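Local atomic coordinates of uncharacterized protein (Bacteroides thetaiotaomicron, PDB entry 4QNI), a protein that is of unknown function but is probably an auxiliary nutrient-binding protein built of two domains. Residues 133-138 with 223-228. Numbering follows the deposited sequence.
Sequences SEKWVL and VDEDYT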
loop_
_atom_site.group_PDB
_atom_site.type_symbol
_atom_site.label_atom_id
_atom_site.label_comp_id
_atom_site.label_asym_id
_atom_site.label_seq_id
_atom_site.Cartn_x
_atom_site.Cartn_y
_atom_site.Cartn_z
ATOM N N SER A 133 -27.318 -5.848 -19.909
ATOM C CA SER A 133 -27.570 -4.489 -19.393
ATOM C C SER A 133 -27.695 -4.539 -17.889
ATOM O O SER A 133 -27.359 -3.586 -17.193
ATOM C CB SER A 133 -28.856 -3.927 -19.979
ATOM O OG SER A 133 -28.481 -3.053 -21.017
ATOM N N GLU A 134 -28.225 -5.663 -17.400
ATOM C CA GLU A 134 -28.303 -5.998 -15.987
ATOM C C GLU A 134 -26.928 -6.467 -15.651
ATOM O O GLU A 134 -26.352 -7.257 -16.407
ATOM C CB GLU A 134 -29.356 -7.107 -15.737
ATOM C CG GLU A 134 -30.709 -6.904 -16.396
ATOM C CD GLU A 134 -31.496 -5.685 -15.962
ATOM O OE1 GLU A 134 -31.420 -5.306 -14.769
ATOM O OE2 GLU A 134 -32.174 -5.092 -16.830
ATOM N N LYS A 135 -26.343 -5.964 -14.590
ATOM C CA LYS A 135 -24.967 -6.361 -14.262
ATOM C C LYS A 135 -25.076 -7.669 -13.462
ATOM O O LYS A 135 -24.977 -7.664 -12.235
ATOM C CB LYS A 135 -24.277 -5.203 -13.505
ATOM C CG LYS A 135 -24.158 -3.899 -14.340
ATOM C CD LYS A 135 -24.034 -2.609 -13.492
ATOM C CE LYS A 135 -22.861 -2.592 -12.534
ATOM N NZ LYS A 135 -22.658 -1.230 -11.969
ATOM N N TRP A 136 -25.423 -8.771 -14.176
ATOM C CA TRP A 136 -25.712 -10.085 -13.595
ATOM C C TRP A 136 -24.541 -10.613 -12.792
ATOM O O TRP A 136 -23.424 -10.690 -13.290
ATOM C CB TRP A 136 -26.128 -11.105 -14.657
ATOM C CG TRP A 136 -27.476 -10.817 -15.279
ATOM C CD1 TRP A 136 -27.715 -10.442 -16.568
ATOM C CD2 TRP A 136 -28.761 -10.866 -14.629
ATOM N NE1 TRP A 136 -29.071 -10.309 -16.775
ATOM C CE2 TRP A 136 -29.733 -10.559 -15.603
ATOM C CE3 TRP A 136 -29.189 -11.192 -13.328
ATOM C CZ2 TRP A 136 -31.109 -10.541 -15.311
ATOM C CZ3 TRP A 136 -30.548 -11.175 -13.041
ATOM C CH2 TRP A 136 -31.490 -10.849 -14.024
ATOM N N VAL A 137 -24.825 -10.988 -11.552
ATOM C CA VAL A 137 -23.863 -11.516 -10.603
ATOM C C VAL A 137 -24.455 -12.782 -9.957
ATOM O O VAL A 137 -25.655 -12.805 -9.636
ATOM C CB VAL A 137 -23.557 -10.395 -9.544
ATOM C CG1 VAL A 137 -23.243 -10.947 -8.167
ATOM C CG2 VAL A 137 -22.441 -9.487 -10.013
ATOM N N LEU A 138 -23.608 -13.795 -9.702
ATOM C CA LEU A 138 -24.066 -14.973 -8.989
ATOM C C LEU A 138 -23.439 -14.941 -7.598
ATOM O O LEU A 138 -22.228 -15.169 -7.494
ATOM C CB LEU A 138 -23.724 -16.271 -9.753
ATOM C CG LEU A 138 -24.157 -17.587 -9.087
ATOM C CD1 LEU A 138 -25.678 -17.650 -8.939
ATOM C CD2 LEU A 138 -23.608 -18.805 -9.875
ATOM N N VAL A 223 -21.753 6.470 -23.462
ATOM C CA VAL A 223 -22.564 5.783 -22.449
ATOM C C VAL A 223 -21.826 4.503 -22.054
ATOM O O VAL A 223 -21.186 3.871 -22.897
ATOM C CB VAL A 223 -24.003 5.483 -22.957
ATOM C CG1 VAL A 223 -24.848 4.769 -21.891
ATOM C CG2 VAL A 223 -24.700 6.751 -23.433
ATOM N N ASP A 224 -21.864 4.160 -20.777
ATOM C CA ASP A 224 -21.242 2.942 -20.266
ATOM C C ASP A 224 -22.097 2.396 -19.123
ATOM O O ASP A 224 -23.179 2.932 -18.849
ATOM C CB ASP A 224 -19.755 3.149 -19.857
ATOM C CG ASP A 224 -19.481 4.097 -18.686
ATOM O OD1 ASP A 224 -20.345 4.202 -17.779
ATOM O OD2 ASP A 224 -18.378 4.690 -18.649
ATOM N N GLU A 225 -21.618 1.312 -18.501
ATOM C CA GLU A 225 -22.212 0.561 -17.398
ATOM C C GLU A 225 -22.588 1.400 -16.176
ATOM O O GLU A 225 -23.413 0.954 -15.374
ATOM C CB GLU A 225 -21.193 -0.470 -16.933
ATOM C CG GLU A 225 -21.743 -1.851 -16.806
ATOM C CD GLU A 225 -20.636 -2.839 -16.526
ATOM O OE1 GLU A 225 -20.042 -2.768 -15.428
ATOM O OE2 GLU A 225 -20.384 -3.709 -17.389
ATOM N N ASP A 226 -21.920 2.549 -15.960
ATOM C CA ASP A 226 -22.200 3.339 -14.769
ATOM C C ASP A 226 -23.242 4.457 -15.034
ATOM O O ASP A 226 -23.538 5.230 -14.131
ATOM C CB ASP A 226 -20.903 3.849 -14.113
ATOM C CG ASP A 226 -20.072 2.741 -13.463
ATOM O OD1 ASP A 226 -20.654 1.681 -13.099
ATOM O OD2 ASP A 226 -18.853 2.931 -13.311
ATOM N N TYR A 227 -23.897 4.432 -16.212
ATOM C CA TYR A 227 -25.019 5.314 -16.565
ATOM C C TYR A 227 -26.297 4.669 -16.063
ATOM O O TYR A 227 -26.580 3.515 -16.405
ATOM C CB TYR A 227 -25.099 5.541 -18.098
ATOM C CG TYR A 227 -24.135 6.577 -18.637
ATOM C CD1 TYR A 227 -22.761 6.450 -18.444
ATOM C CD2 TYR A 227 -24.596 7.686 -19.351
ATOM C CE1 TYR A 227 -21.873 7.419 -18.907
ATOM C CE2 TYR A 227 -23.711 8.640 -19.862
ATOM C CZ TYR A 227 -22.350 8.505 -19.629
ATOM O OH TYR A 227 -21.462 9.429 -20.110
ATOM N N THR A 228 -27.099 5.407 -15.277
ATOM C CA THR A 228 -28.356 4.867 -14.752
ATOM C C THR A 228 -29.353 4.644 -15.899
ATOM O O THR A 228 -30.226 3.793 -15.776
ATOM C CB THR A 228 -28.949 5.773 -13.652
ATOM O OG1 THR A 228 -29.333 7.016 -14.226
ATOM C CG2 THR A 228 -28.004 5.996 -12.470
HETATM O O HOH W 1 -19.430 -1.603 -13.003
#
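Lys135 lays the aliphatic part of its side chain against Glu225, its CG 4.0 Å from Glu225 CG, and the two chains pass each other at a slant. The lysine then bends at its third torsion (chi3 58°), which turns the ammonium group toward the next residue of the loop. There Lys135 NZ makes a long salt bridge of 3.7 Å to Asp226 OD1, the aspartate coming in at roughly a right angle to the lysine chain. The carboxylate of Glu225 is linked to the ammonium through a water, which donates to Glu225 OE1 at 2.8 Å and accepts a weak bond from Lys135 NZ. The firmer partners of that ammonium group lie elsewhere, in Leu91 O and Tyr85 OH, with Tyr93 adding a cation-pi contact. Glu225 OE2 is hydrogen-bonded to Tyr209 OH and forms salt bridges with Arg164 and Arg207. Within the loop, Asp224 to Tyr227 form a type I beta turn, and Asp224 OD1 accepts from Asp226 N at 2.9 Å in an Asx turn. A leucine in place of Lys135 would probably leave Asp226 without this positive partner and break the water link to Glu225. This small contact, part aliphatic packing and part charge, joins strand 135-142, paired with strand 93-95 in the N-terminal family region, to the loop between strands 215-219 and 234-240 of the C-terminal ten-stranded sheet.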